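Local coordinates for COPII coat assembly protein SEC16 (Saccharomyces cerevisiae, PDB 3MZK) that helps start COPII coat assembly on the endoplasmic reticulum for transport-vesicle formation and cargo selection, and takes part in autophagy, at residues Leu288-Leu293 / Asp316-Phe321; Glu250-Ile255 / Thr294-Thr299; Met233-Phe238 / Leu278-Glu283; Val306-Glu311 / Leu334-Tyr339. One frame throughout, in Å; residues are numbered along the deposited sequence.

All four contacts fall in the Sec23-binding domain, an α-helical, ACE1-like part of the protein, and follow its stack of helices. Interactions 1 and 3 share helix 275-290, their centres about 12 Å apart, and D316 OD1 and E283 OE2 bring like charges within 4.2 Å. Interactions 1 and 2 pack directly: L288 CD1 lies 3.5 Å from A296 CB. The long loop 304-329 ties interaction 1 to interaction 4, with a probable hydrogen bond of 3.1 Å between F321 O and S309 N. Interactions 3 and 4, about 22 Å between centres, meet through I282 and V306. Around interaction 2, T294 hydrogen-bonds to a chain of another protein.

Interaction 1 (Leu288-Leu293 / Asp316-Phe321); sequences LTKKGL and DSDVIF
K290 and D318 form the polar outer part of this contact, where the last turn of a helix meets a long connecting loop. The lysine chain turns once, at chi2 (-57°), then runs straight out to NZ, which gives a hydrogen bond of 3.3 Å to D318 OD2 within a salt bridge. OD2 takes it on its syn lone pair, the side of its sister oxygen; NZ is clearly farther from OD1, so the grip is one-sided. Both side chains are exposed, and solvent probably screens the pair.

Next to the salt bridge the contact turns apolar. V319 CG2 sits 4.0 Å from K290 CE and 4.1 Å from T289 CG2, a methyl against the aliphatic part of each. T289 turns its methyl to the valine while its hydroxyl, OG1, is satisfied by the carbonyl of G285 one turn back in the helix.

Several backbone groups are satisfied nearby. S317 OG accepts from V319 N at 3.1 Å and nearly straight (170°), an ST turn that leads into V319, whose side chain faces the helix. The helix itself ends in a Schellman motif: L293 N bonds to L288 O and G292 N to T289 O, with G292 at positive phi as the C-prime residue.

V319 also pairs through its backbone with V313 and packs on I286, so the loop lies along helix 275-290. Helix 294-303 also packs here, with L288 on A296 and L300, T289 on A297, and F321 against F301.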
loop_
_atom_site.group_PDB
_atom_site.type_symbol
_atom_site.label_atom_id
_atom_site.label_comp_id
_atom_site.label_asym_id
_atom_site.label_seq_id
_atom_site.Cartn_x
_atom_site.Cartn_y
_atom_site.Cartn_z
ATOM N N LEU B 288 5.315 -12.695 -27.036
ATOM C CA LEU B 288 5.864 -13.938 -27.570
ATOM C C LEU B 288 4.814 -14.741 -28.323
ATOM O O LEU B 288 5.109 -15.357 -29.348
ATOM C CB LEU B 288 6.471 -14.787 -26.450
ATOM C CG LEU B 288 7.742 -14.195 -25.841
ATOM C CD1 LEU B 288 8.185 -14.979 -24.608
ATOM C CD2 LEU B 288 8.843 -14.137 -26.890
ATOM N N THR B 289 3.591 -14.736 -27.804
ATOM C CA THR B 289 2.476 -15.404 -28.459
ATOM C C THR B 289 2.280 -14.856 -29.867
ATOM O O THR B 289 2.269 -15.608 -30.839
ATOM C CB THR B 289 1.182 -15.235 -27.659
ATOM O OG1 THR B 289 1.318 -15.894 -26.393
ATOM C CG2 THR B 289 0.025 -15.843 -28.407
ATOM N N LYS B 290 2.139 -13.542 -29.971
ATOM C CA LYS B 290 2.025 -12.893 -31.268
ATOM C C LYS B 290 3.155 -13.313 -32.202
ATOM O O LYS B 290 2.919 -13.668 -33.350
ATOM C CB LYS B 290 2.017 -11.370 -31.113
ATOM C CG LYS B 290 0.866 -10.839 -30.282
ATOM C CD LYS B 290 -0.461 -11.277 -30.859
ATOM C CE LYS B 290 -1.626 -10.745 -30.050
ATOM N NZ LYS B 290 -2.923 -11.066 -30.711
ATOM N N LYS B 291 4.386 -13.271 -31.713
ATOM C CA LYS B 291 5.530 -13.600 -32.558
ATOM C C LYS B 291 5.644 -15.110 -32.802
ATOM O O LYS B 291 6.696 -15.603 -33.218
ATOM C CB LYS B 291 6.828 -13.030 -31.975
ATOM N N GLY B 292 4.557 -15.831 -32.534
ATOM C CA GLY B 292 4.471 -17.251 -32.835
ATOM C C GLY B 292 5.054 -18.224 -31.822
ATOM O O GLY B 292 4.889 -19.439 -31.957
ATOM N N LEU B 293 5.730 -17.706 -30.802
ATOM C CA LEU B 293 6.447 -18.560 -29.859
ATOM C C LEU B 293 5.600 -18.958 -28.649
ATOM O O LEU B 293 5.763 -18.409 -27.559
ATOM C CB LEU B 293 7.726 -17.857 -29.406
ATOM C CG LEU B 293 8.640 -17.390 -30.542
ATOM C CD1 LEU B 293 9.694 -16.415 -30.028
ATOM C CD2 LEU B 293 9.285 -18.579 -31.250
ATOM N N ASP B 316 -6.408 -5.637 -21.804
ATOM C CA ASP B 316 -6.262 -4.979 -23.100
ATOM C C ASP B 316 -5.783 -5.932 -24.191
ATOM O O ASP B 316 -5.304 -5.497 -25.240
ATOM C CB ASP B 316 -5.309 -3.784 -22.992
ATOM C CG ASP B 316 -3.871 -4.200 -22.726
ATOM O OD1 ASP B 316 -3.656 -5.216 -22.034
ATOM O OD2 ASP B 316 -2.953 -3.508 -23.213
ATOM N N SER B 317 -5.917 -7.230 -23.946
ATOM C CA SER B 317 -5.443 -8.226 -24.898
ATOM C C SER B 317 -6.443 -9.357 -25.094
ATOM O O SER B 317 -7.299 -9.603 -24.246
ATOM C CB SER B 317 -4.096 -8.796 -24.450
ATOM O OG SER B 317 -3.664 -9.812 -25.336
ATOM N N ASP B 318 -6.325 -10.046 -26.222
ATOM C CA ASP B 318 -7.195 -11.175 -26.511
ATOM C C ASP B 318 -6.492 -12.503 -26.253
ATOM O O ASP B 318 -7.106 -13.565 -26.354
ATOM C CB ASP B 318 -7.684 -11.117 -27.957
ATOM C CG ASP B 318 -6.548 -11.019 -28.953
ATOM O OD1 ASP B 318 -6.816 -10.727 -30.137
ATOM O OD2 ASP B 318 -5.385 -11.225 -28.553
ATOM N N VAL B 319 -5.206 -12.439 -25.917
ATOM C CA VAL B 319 -4.407 -13.639 -25.694
ATOM C C VAL B 319 -4.974 -14.512 -24.576
ATOM O O VAL B 319 -5.399 -14.010 -23.538
ATOM C CB VAL B 319 -2.936 -13.281 -25.407
ATOM C CG1 VAL B 319 -2.225 -14.430 -24.703
ATOM C CG2 VAL B 319 -2.225 -12.904 -26.702
ATOM N N ILE B 320 -4.983 -15.821 -24.805
ATOM C CA ILE B 320 -5.541 -16.775 -23.850
ATOM C C ILE B 320 -4.499 -17.813 -23.411
ATOM O O ILE B 320 -3.740 -18.319 -24.233
ATOM C CB ILE B 320 -6.775 -17.488 -24.459
ATOM C CG1 ILE B 320 -7.890 -16.475 -24.724
ATOM C CG2 ILE B 320 -7.275 -18.610 -23.557
ATOM C CD1 ILE B 320 -9.129 -17.079 -25.352
ATOM N N PHE B 321 -4.454 -18.116 -22.117
ATOM C CA PHE B 321 -3.613 -19.204 -21.629
ATOM C C PHE B 321 -4.489 -20.424 -21.427
ATOM O O PHE B 321 -4.967 -20.677 -20.320
ATOM C CB PHE B 321 -2.939 -18.838 -20.309
ATOM C CG PHE B 321 -1.870 -19.808 -19.880
ATOM C CD1 PHE B 321 -1.548 -19.960 -18.533
ATOM C CD2 PHE B 321 -1.172 -20.549 -20.823
ATOM C CE1 PHE B 321 -0.559 -20.848 -18.132
ATOM C CE2 PHE B 321 -0.183 -21.443 -20.436
ATOM C CZ PHE B 321 0.126 -21.596 -19.091
#

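Interaction 2 (Glu250-Ile255 / Thr294-Thr299); sequences ENWKSI and TAAAST
W252 lays its indole against A296, and this CH-pi contact is the centre of the meeting. A296 CB stands over the face of the six-membered ring, 3.8 Å from its centroid and 21° off the normal; CE2 is its nearest ring atom, at 3.5 Å. The opposite face carries K253 CG of the same helix, so the indole is held between a methyl and a methylene. With chi1 at 71°, CG lies between the backbone N and the carbonyl carbon, which swings the ring toward helix 294-303.

Van der Waals packing continues at the far end of the ring, where W252 CH2 lies 3.9 Å from T299 OG1. With alanine at W252 the indole is gone, and A296 and T299 would probably face a gap between the two helices.

No hydrogen bond joins the two segments. T299 OG1 gives back to A295 O at 3.0 Å from well above the carbonyl plane, and that oxygen also accepts from T299 N; S298 OG meets T294 O almost head-on, at 177°.

F284 also packs on W252, placing helix 275-290 beside the pair; such contact between a helix and the next but one fits the stacked-helix architecture of an ACE1-like domain.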
loop_
_atom_site.group_PDB
_atom_site.type_symbol
_atom_site.label_atom_id
_atom_site.label_comp_id
_atom_site.label_asym_id
_atom_site.label_seq_id
_atom_site.Cartn_x
_atom_site.Cartn_y
_atom_site.Cartn_z
ATOM N N GLU B 250 14.375 -13.465 -29.769
ATOM C CA GLU B 250 15.515 -14.357 -29.930
ATOM C C GLU B 250 16.257 -14.580 -28.612
ATOM O O GLU B 250 16.868 -15.627 -28.411
ATOM C CB GLU B 250 16.469 -13.827 -31.003
ATOM N N ASN B 251 16.193 -13.601 -27.712
ATOM C CA ASN B 251 16.912 -13.685 -26.439
ATOM C C ASN B 251 16.019 -13.696 -25.205
ATOM O O ASN B 251 16.463 -13.332 -24.119
ATOM C CB ASN B 251 17.922 -12.542 -26.315
ATOM C CG ASN B 251 19.002 -12.606 -27.369
ATOM O OD1 ASN B 251 20.058 -13.201 -27.156
ATOM N ND2 ASN B 251 18.742 -11.996 -28.518
ATOM N N TRP B 252 14.769 -14.122 -25.365
ATOM C CA TRP B 252 13.804 -14.062 -24.271
ATOM C C TRP B 252 14.274 -14.811 -23.033
ATOM O O TRP B 252 13.971 -14.419 -21.909
ATOM C CB TRP B 252 12.441 -14.595 -24.713
ATOM C CG TRP B 252 12.394 -16.084 -24.923
ATOM C CD1 TRP B 252 12.675 -16.759 -26.075
ATOM C CD2 TRP B 252 12.033 -17.079 -23.957
ATOM N NE1 TRP B 252 12.516 -18.109 -25.886
ATOM C CE2 TRP B 252 12.122 -18.333 -24.594
ATOM C CE3 TRP B 252 11.648 -17.031 -22.614
ATOM C CZ2 TRP B 252 11.839 -19.524 -23.938
ATOM C CZ3 TRP B 252 11.369 -18.219 -21.963
ATOM C CH2 TRP B 252 11.464 -19.446 -22.624
ATOM N N LYS B 253 15.016 -15.891 -23.236
ATOM C CA LYS B 253 15.473 -16.704 -22.117
ATOM C C LYS B 253 16.379 -15.940 -21.146
ATOM O O LYS B 253 16.166 -15.980 -19.936
ATOM C CB LYS B 253 16.165 -17.966 -22.622
ATOM C CG LYS B 253 15.221 -19.117 -22.854
ATOM C CD LYS B 253 15.981 -20.359 -23.262
ATOM C CE LYS B 253 15.056 -21.522 -23.548
ATOM N NZ LYS B 253 15.833 -22.683 -24.041
ATOM N N SER B 254 17.383 -15.251 -21.682
ATOM C CA SER B 254 18.321 -14.498 -20.854
ATOM C C SER B 254 17.683 -13.236 -20.287
ATOM O O SER B 254 18.069 -12.763 -19.222
ATOM C CB SER B 254 19.580 -14.146 -21.649
ATOM O OG SER B 254 19.254 -13.463 -22.847
ATOM N N ILE B 255 16.707 -12.693 -21.009
ATOM C CA ILE B 255 15.992 -11.503 -20.562
ATOM C C ILE B 255 15.194 -11.786 -19.291
ATOM O O ILE B 255 15.371 -11.128 -18.272
ATOM C CB ILE B 255 15.035 -10.981 -21.645
ATOM C CG1 ILE B 255 15.818 -10.551 -22.885
ATOM C CG2 ILE B 255 14.210 -9.831 -21.110
ATOM C CD1 ILE B 255 14.948 -10.001 -23.995
ATOM N N THR B 294 4.710 -19.928 -28.836
ATOM C CA THR B 294 3.777 -20.309 -27.773
ATOM C C THR B 294 4.370 -21.207 -26.670
ATOM O O THR B 294 3.761 -21.387 -25.618
ATOM C CB THR B 294 2.467 -20.924 -28.337
ATOM O OG1 THR B 294 2.756 -22.145 -29.025
ATOM C CG2 THR B 294 1.792 -19.952 -29.292
ATOM N N ALA B 295 5.548 -21.771 -26.903
ATOM C CA ALA B 295 6.241 -22.477 -25.829
ATOM C C ALA B 295 6.844 -21.446 -24.871
ATOM O O ALA B 295 6.662 -21.520 -23.650
ATOM C CB ALA B 295 7.317 -23.386 -26.387
ATOM N N ALA B 296 7.554 -20.476 -25.435
ATOM C CA ALA B 296 8.102 -19.390 -24.643
ATOM C C ALA B 296 7.007 -18.774 -23.785
ATOM O O ALA B 296 7.081 -18.799 -22.559
ATOM C CB ALA B 296 8.736 -18.340 -25.543
ATOM N N ALA B 297 5.990 -18.224 -24.438
ATOM C CA ALA B 297 4.884 -17.581 -23.739
ATOM C C ALA B 297 4.405 -18.408 -22.554
ATOM O O ALA B 297 4.254 -17.893 -21.452
ATOM C CB ALA B 297 3.739 -17.319 -24.698
ATOM N N SER B 298 4.170 -19.693 -22.782
ATOM C CA SER B 298 3.689 -20.584 -21.730
ATOM C C SER B 298 4.675 -20.696 -20.580
ATOM O O SER B 298 4.277 -20.815 -19.425
ATOM C CB SER B 298 3.388 -21.978 -22.289
ATOM O OG SER B 298 2.232 -21.953 -23.099
ATOM N N THR B 299 5.964 -20.671 -20.901
ATOM C CA THR B 299 6.998 -20.672 -19.870
ATOM C C THR B 299 6.793 -19.478 -18.930
ATOM O O THR B 299 6.720 -19.644 -17.711
ATOM C CB THR B 299 8.417 -20.647 -20.487
ATOM O OG1 THR B 299 8.564 -21.742 -21.399
ATOM C CG2 THR B 299 9.478 -20.762 -19.416
#

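Interaction 3 (Met233-Phe238 / Leu278-Glu283); sequences MAIKSF and LEFLIE
I235 and E283 meet where helix 231-240 packs on helix 275-290, a buried helix-helix interface in the Sec23-binding domain. The isoleucine does nearly all the reaching. Its chi2 of 180° extends the longer branch, so CD1 becomes the tip that enters the groove between F280 and E283, residues three apart on the facing helix. There CD1 lies 3.4 Å from E283 CB, and 3.6 Å from the carbonyl oxygen F280 O. It also touches the F280 ring, 3.8 Å from CD1 of that residue. The shorter branch, CG2, rests 3.8 Å from E283 O. No hydrogen bond crosses the interface; E283 contributes the aliphatic root of its side chain rather than its carboxylate.

Cut back to an alanine, I235 loses CD1 and CG2, and the groove between F280 and E283 would probably be left unfilled from helix 231-240.

Further along helix 275-290, I235 also packs on F284 and F287, and F238 meets F287 edge-to-face. F280 also packs on L222 and V226 of helix 214-226 and on I255, V256 and V259 of helix 252-261, which places helix 275-290 against three of its neighbours.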
loop_
_atom_site.group_PDB
_atom_site.type_symbol
_atom_site.label_atom_id
_atom_site.label_comp_id
_atom_site.label_asym_id
_atom_site.label_seq_id
_atom_site.Cartn_x
_atom_site.Cartn_y
_atom_site.Cartn_z
ATOM N N MET B 233 4.856 -0.444 -20.936
ATOM C CA MET B 233 5.452 0.494 -21.879
ATOM C C MET B 233 6.666 -0.109 -22.580
ATOM O O MET B 233 6.749 -0.117 -23.806
ATOM C CB MET B 233 5.862 1.776 -21.155
ATOM C CG MET B 233 6.842 2.645 -21.927
ATOM S SD MET B 233 7.331 4.113 -20.997
ATOM C CE MET B 233 5.767 4.980 -20.893
ATOM N N ALA B 234 7.605 -0.612 -21.786
ATOM C CA ALA B 234 8.850 -1.164 -22.304
ATOM C C ALA B 234 8.601 -2.204 -23.382
ATOM O O ALA B 234 9.209 -2.155 -24.449
ATOM C CB ALA B 234 9.672 -1.765 -21.173
ATOM N N ILE B 235 7.699 -3.139 -23.095
ATOM C CA ILE B 235 7.412 -4.242 -24.010
ATOM C C ILE B 235 6.594 -3.794 -25.220
ATOM O O ILE B 235 6.798 -4.287 -26.328
ATOM C CB ILE B 235 6.691 -5.398 -23.289
ATOM C CG1 ILE B 235 7.556 -5.924 -22.146
ATOM C CG2 ILE B 235 6.379 -6.522 -24.254
ATOM C CD1 ILE B 235 6.929 -7.062 -21.389
ATOM N N LYS B 236 5.678 -2.855 -25.009
ATOM C CA LYS B 236 4.866 -2.335 -26.103
ATOM C C LYS B 236 5.746 -1.735 -27.193
ATOM O O LYS B 236 5.335 -1.627 -28.347
ATOM C CB LYS B 236 3.865 -1.291 -25.595
ATOM N N SER B 237 6.962 -1.350 -26.823
ATOM C CA SER B 237 7.893 -0.748 -27.769
ATOM C C SER B 237 8.342 -1.750 -28.831
ATOM O O SER B 237 8.540 -1.389 -29.993
ATOM C CB SER B 237 9.111 -0.186 -27.037
ATOM O OG SER B 237 9.971 -1.227 -26.609
ATOM N N PHE B 238 8.509 -3.005 -28.423
ATOM C CA PHE B 238 8.920 -4.061 -29.338
ATOM C C PHE B 238 8.030 -4.105 -30.579
ATOM O O PHE B 238 8.525 -4.117 -31.705
ATOM C CB PHE B 238 8.883 -5.422 -28.641
ATOM C CG PHE B 238 9.823 -5.541 -27.474
ATOM C CD1 PHE B 238 9.658 -6.551 -26.539
ATOM C CD2 PHE B 238 10.873 -4.656 -27.314
ATOM C CE1 PHE B 238 10.523 -6.674 -25.462
ATOM C CE2 PHE B 238 11.743 -4.772 -26.237
ATOM C CZ PHE B 238 11.565 -5.784 -25.311
ATOM N N LEU B 278 5.401 -9.445 -12.185
ATOM C CA LEU B 278 4.243 -10.144 -12.708
ATOM C C LEU B 278 3.741 -9.485 -13.994
ATOM O O LEU B 278 3.479 -10.179 -14.970
ATOM C CB LEU B 278 3.129 -10.235 -11.662
ATOM C CG LEU B 278 1.959 -11.126 -12.085
ATOM C CD1 LEU B 278 2.473 -12.473 -12.582
ATOM C CD2 LEU B 278 0.962 -11.312 -10.953
ATOM N N GLU B 279 3.614 -8.156 -14.004
ATOM C CA GLU B 279 3.219 -7.454 -15.224
ATOM C C GLU B 279 4.152 -7.818 -16.370
ATOM O O GLU B 279 3.707 -8.138 -17.471
ATOM C CB GLU B 279 3.242 -5.939 -15.043
ATOM C CG GLU B 279 2.379 -5.391 -13.924
ATOM C CD GLU B 279 2.533 -3.884 -13.774
ATOM O OE1 GLU B 279 2.596 -3.193 -14.814
ATOM O OE2 GLU B 279 2.609 -3.394 -12.625
ATOM N N PHE B 280 5.452 -7.763 -16.104
ATOM C CA PHE B 280 6.452 -8.057 -17.123
ATOM C C PHE B 280 6.291 -9.449 -17.727
ATOM O O PHE B 280 6.440 -9.633 -18.933
ATOM C CB PHE B 280 7.864 -7.908 -16.558
ATOM C CG PHE B 280 8.906 -8.596 -17.375
ATOM C CD1 PHE B 280 9.336 -8.054 -18.570
ATOM C CD2 PHE B 280 9.440 -9.800 -16.964
ATOM C CE1 PHE B 280 10.289 -8.696 -19.333
ATOM C CE2 PHE B 280 10.390 -10.445 -17.725
ATOM C CZ PHE B 280 10.813 -9.891 -18.909
ATOM N N LEU B 281 6.001 -10.433 -16.885
ATOM C CA LEU B 281 5.888 -11.807 -17.354
ATOM C C LEU B 281 4.688 -11.984 -18.277
ATOM O O LEU B 281 4.783 -12.619 -19.329
ATOM C CB LEU B 281 5.810 -12.778 -16.175
ATOM C CG LEU B 281 7.118 -12.987 -15.408
ATOM C CD1 LEU B 281 6.930 -13.958 -14.259
ATOM C CD2 LEU B 281 8.187 -13.482 -16.347
ATOM N N ILE B 282 3.557 -11.413 -17.888
ATOM C CA ILE B 282 2.358 -11.504 -18.701
ATOM C C ILE B 282 2.477 -10.668 -19.978
ATOM O O ILE B 282 2.248 -11.171 -21.075
ATOM C CB ILE B 282 1.129 -11.108 -17.895
ATOM C CG1 ILE B 282 1.016 -12.017 -16.670
ATOM C CG2 ILE B 282 -0.115 -11.192 -18.755
ATOM C CD1 ILE B 282 -0.108 -11.646 -15.734
ATOM N N GLU B 283 2.849 -9.401 -19.840
ATOM C CA GLU B 283 3.053 -8.541 -21.005
ATOM C C GLU B 283 4.001 -9.161 -22.028
ATOM O O GLU B 283 3.759 -9.102 -23.233
ATOM C CB GLU B 283 3.584 -7.178 -20.572
ATOM C CG GLU B 283 2.523 -6.285 -19.976
ATOM C CD GLU B 283 1.435 -5.966 -20.971
ATOM O OE1 GLU B 283 1.776 -5.573 -22.107
ATOM O OE2 GLU B 283 0.245 -6.121 -20.629
#

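Interaction 4 (Val306-Glu311 / Leu334-Tyr339); sequences VPLSNE and LWDEIY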
loop_
_atom_site.group_PDB
_atom_site.type_symbol
_atom_site.label_atom_id
_atom_site.label_comp_id
_atom_site.label_asym_id
_atom_site.label_seq_id
_atom_site.Cartn_x
_atom_site.Cartn_y
_atom_site.Cartn_z
ATOM N N VAL B 306 0.097 -17.979 -13.839
ATOM C CA VAL B 306 -1.142 -17.574 -14.487
ATOM C C VAL B 306 -2.078 -18.769 -14.612
ATOM O O VAL B 306 -1.662 -19.851 -15.018
ATOM C CB VAL B 306 -0.877 -16.985 -15.879
ATOM C CG1 VAL B 306 -2.187 -16.747 -16.610
ATOM C CG2 VAL B 306 -0.064 -15.700 -15.767
ATOM N N PRO B 307 -3.351 -18.582 -14.258
ATOM C CA PRO B 307 -4.309 -19.696 -14.316
ATOM C C PRO B 307 -4.610 -20.156 -15.750
ATOM O O PRO B 307 -4.633 -19.339 -16.675
ATOM C CB PRO B 307 -5.578 -19.107 -13.680
ATOM C CG PRO B 307 -5.141 -17.845 -12.987
ATOM C CD PRO B 307 -3.959 -17.342 -13.746
ATOM N N LEU B 308 -4.830 -21.458 -15.920
ATOM C CA LEU B 308 -5.316 -22.004 -17.183
ATOM C C LEU B 308 -6.823 -21.791 -17.280
ATOM O O LEU B 308 -7.574 -22.270 -16.434
ATOM C CB LEU B 308 -4.998 -23.499 -17.289
ATOM C CG LEU B 308 -3.549 -23.907 -17.585
ATOM C CD1 LEU B 308 -3.413 -25.417 -17.681
ATOM C CD2 LEU B 308 -3.047 -23.256 -18.867
ATOM N N SER B 309 -7.259 -21.066 -18.306
ATOM C CA SER B 309 -8.681 -20.802 -18.510
ATOM C C SER B 309 -8.958 -20.278 -19.915
ATOM O O SER B 309 -8.072 -20.270 -20.772
ATOM C CB SER B 309 -9.191 -19.785 -17.486
ATOM O OG SER B 309 -8.841 -18.465 -17.868
ATOM N N ASN B 310 -10.192 -19.834 -20.138
ATOM C CA ASN B 310 -10.599 -19.261 -21.416
ATOM C C ASN B 310 -10.521 -17.738 -21.418
ATOM O O ASN B 310 -10.574 -17.103 -22.472
ATOM C CB ASN B 310 -12.023 -19.691 -21.767
ATOM C CG ASN B 310 -12.154 -21.188 -21.938
ATOM O OD1 ASN B 310 -11.607 -21.765 -22.880
ATOM N ND2 ASN B 310 -12.892 -21.827 -21.033
ATOM N N GLU B 311 -10.407 -17.156 -20.230
ATOM C CA GLU B 311 -10.370 -15.706 -20.102
ATOM C C GLU B 311 -9.004 -15.177 -20.516
ATOM O O GLU B 311 -7.989 -15.839 -20.310
ATOM C CB GLU B 311 -10.695 -15.292 -18.665
ATOM N N LEU B 334 -0.054 -33.903 -20.032
ATOM C CA LEU B 334 0.624 -34.154 -18.770
ATOM C C LEU B 334 1.034 -32.853 -18.075
ATOM O O LEU B 334 0.760 -32.658 -16.890
ATOM C CB LEU B 334 1.838 -35.061 -18.993
ATOM C CG LEU B 334 1.538 -36.409 -19.658
ATOM C CD1 LEU B 334 2.809 -37.183 -19.930
ATOM C CD2 LEU B 334 0.588 -37.242 -18.813
ATOM N N TRP B 335 1.689 -31.964 -18.814
ATOM C CA TRP B 335 2.051 -30.667 -18.264
ATOM C C TRP B 335 0.835 -29.988 -17.651
ATOM O O TRP B 335 0.878 -29.553 -16.500
ATOM C CB TRP B 335 2.658 -29.768 -19.335
ATOM C CG TRP B 335 4.013 -30.197 -19.754
ATOM C CD1 TRP B 335 4.862 -31.013 -19.067
ATOM C CD2 TRP B 335 4.686 -29.844 -20.966
ATOM N NE1 TRP B 335 6.028 -31.184 -19.773
ATOM C CE2 TRP B 335 5.944 -30.477 -20.944
ATOM C CE3 TRP B 335 4.346 -29.052 -22.069
ATOM C CZ2 TRP B 335 6.866 -30.342 -21.980
ATOM C CZ3 TRP B 335 5.262 -28.917 -23.097
ATOM C CH2 TRP B 335 6.507 -29.558 -23.045
ATOM N N ASP B 336 -0.253 -29.907 -18.412
ATOM C CA ASP B 336 -1.458 -29.258 -17.920
ATOM C C ASP B 336 -1.965 -29.864 -16.618
ATOM O O ASP B 336 -2.356 -29.135 -15.705
ATOM C CB ASP B 336 -2.558 -29.255 -18.977
ATOM C CG ASP B 336 -2.323 -28.212 -20.050
ATOM O OD1 ASP B 336 -1.541 -27.275 -19.790
ATOM O OD2 ASP B 336 -2.919 -28.326 -21.145
ATOM N N GLU B 337 -1.947 -31.188 -16.513
ATOM C CA GLU B 337 -2.430 -31.826 -15.290
ATOM C C GLU B 337 -1.475 -31.627 -14.113
ATOM O O GLU B 337 -1.908 -31.446 -12.976
ATOM C CB GLU B 337 -2.720 -33.312 -15.500
ATOM C CG GLU B 337 -3.304 -33.967 -14.263
ATOM C CD GLU B 337 -3.919 -35.317 -14.545
ATOM O OE1 GLU B 337 -3.997 -35.704 -15.730
ATOM O OE2 GLU B 337 -4.329 -35.989 -13.574
ATOM N N ILE B 338 -0.178 -31.659 -14.394
ATOM C CA ILE B 338 0.832 -31.382 -13.377
ATOM C C ILE B 338 0.726 -29.942 -12.872
ATOM O O ILE B 338 0.753 -29.688 -11.661
ATOM C CB ILE B 338 2.248 -31.639 -13.918
ATOM C CG1 ILE B 338 2.443 -33.139 -14.161
ATOM C CG2 ILE B 338 3.299 -31.090 -12.954
ATOM C CD1 ILE B 338 3.761 -33.505 -14.808
ATOM N N TYR B 339 0.599 -29.005 -13.806
ATOM C CA TYR B 339 0.424 -27.599 -13.469
ATOM C C TYR B 339 -0.813 -27.424 -12.596
ATOM O O TYR B 339 -0.824 -26.603 -11.681
ATOM C CB TYR B 339 0.306 -26.767 -14.746
ATOM C CG TYR B 339 0.372 -25.273 -14.547
ATOM C CD1 TYR B 339 1.446 -24.686 -13.882
ATOM C CD2 TYR B 339 -0.622 -24.439 -15.054
ATOM C CE1 TYR B 339 1.519 -23.309 -13.705
ATOM C CE2 TYR B 339 -0.559 -23.061 -14.885
ATOM C CZ TYR B 339 0.516 -22.504 -14.210
ATOM O OH TYR B 339 0.586 -21.141 -14.036
#
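Y339 reaches from helix 330-344 to V306 and L308 in the loop that follows helix 294-303, a loop-on-helix contact within the ACE1-like helical domain. The close-packed part is buried. With CG anti to the backbone N (chi1 -169°), the tyrosine stretches away from its helix and brings OH to V306 O, giving a hydrogen bond of 2.8 Å. The oxygen lies in the plane of the ring, at its edge, yet the hydroxyl approaches from above the carbonyl plane, 39° out of it, and so misses the lone-pair directions.

L308 fills the space alongside. Its CG sits at the ring edge, 3.9 Å from Y339 CD2, while its CD1 methyl continues to D336 and stands 3.4 Å from OD1. That carboxylate is buried but well supplied: OD1 accepts from the backbone N of I324 and OD2 from the side chain of Q358. L308 therefore packs against a polar group whose bonding needs are met by others.

The outer side of the loop is different. P307 points away from the helix and is exposed, as is N310, and neither touches the helical segment. Here the loop is braced in part by its own turns: S309 OG accepts from E311 N at 3.1 Å, a bent bond of 141° that makes an ST turn, and the backbone of S309 pairs with F321.

On the inner side, the Y339 ring is further placed by I302, by L106 and by F343, whose ring it meets edge-to-face, while F321 brings its CE1 to 3.5 Å from V306 O, the same oxygen that receives the tyrosine hydroxyl.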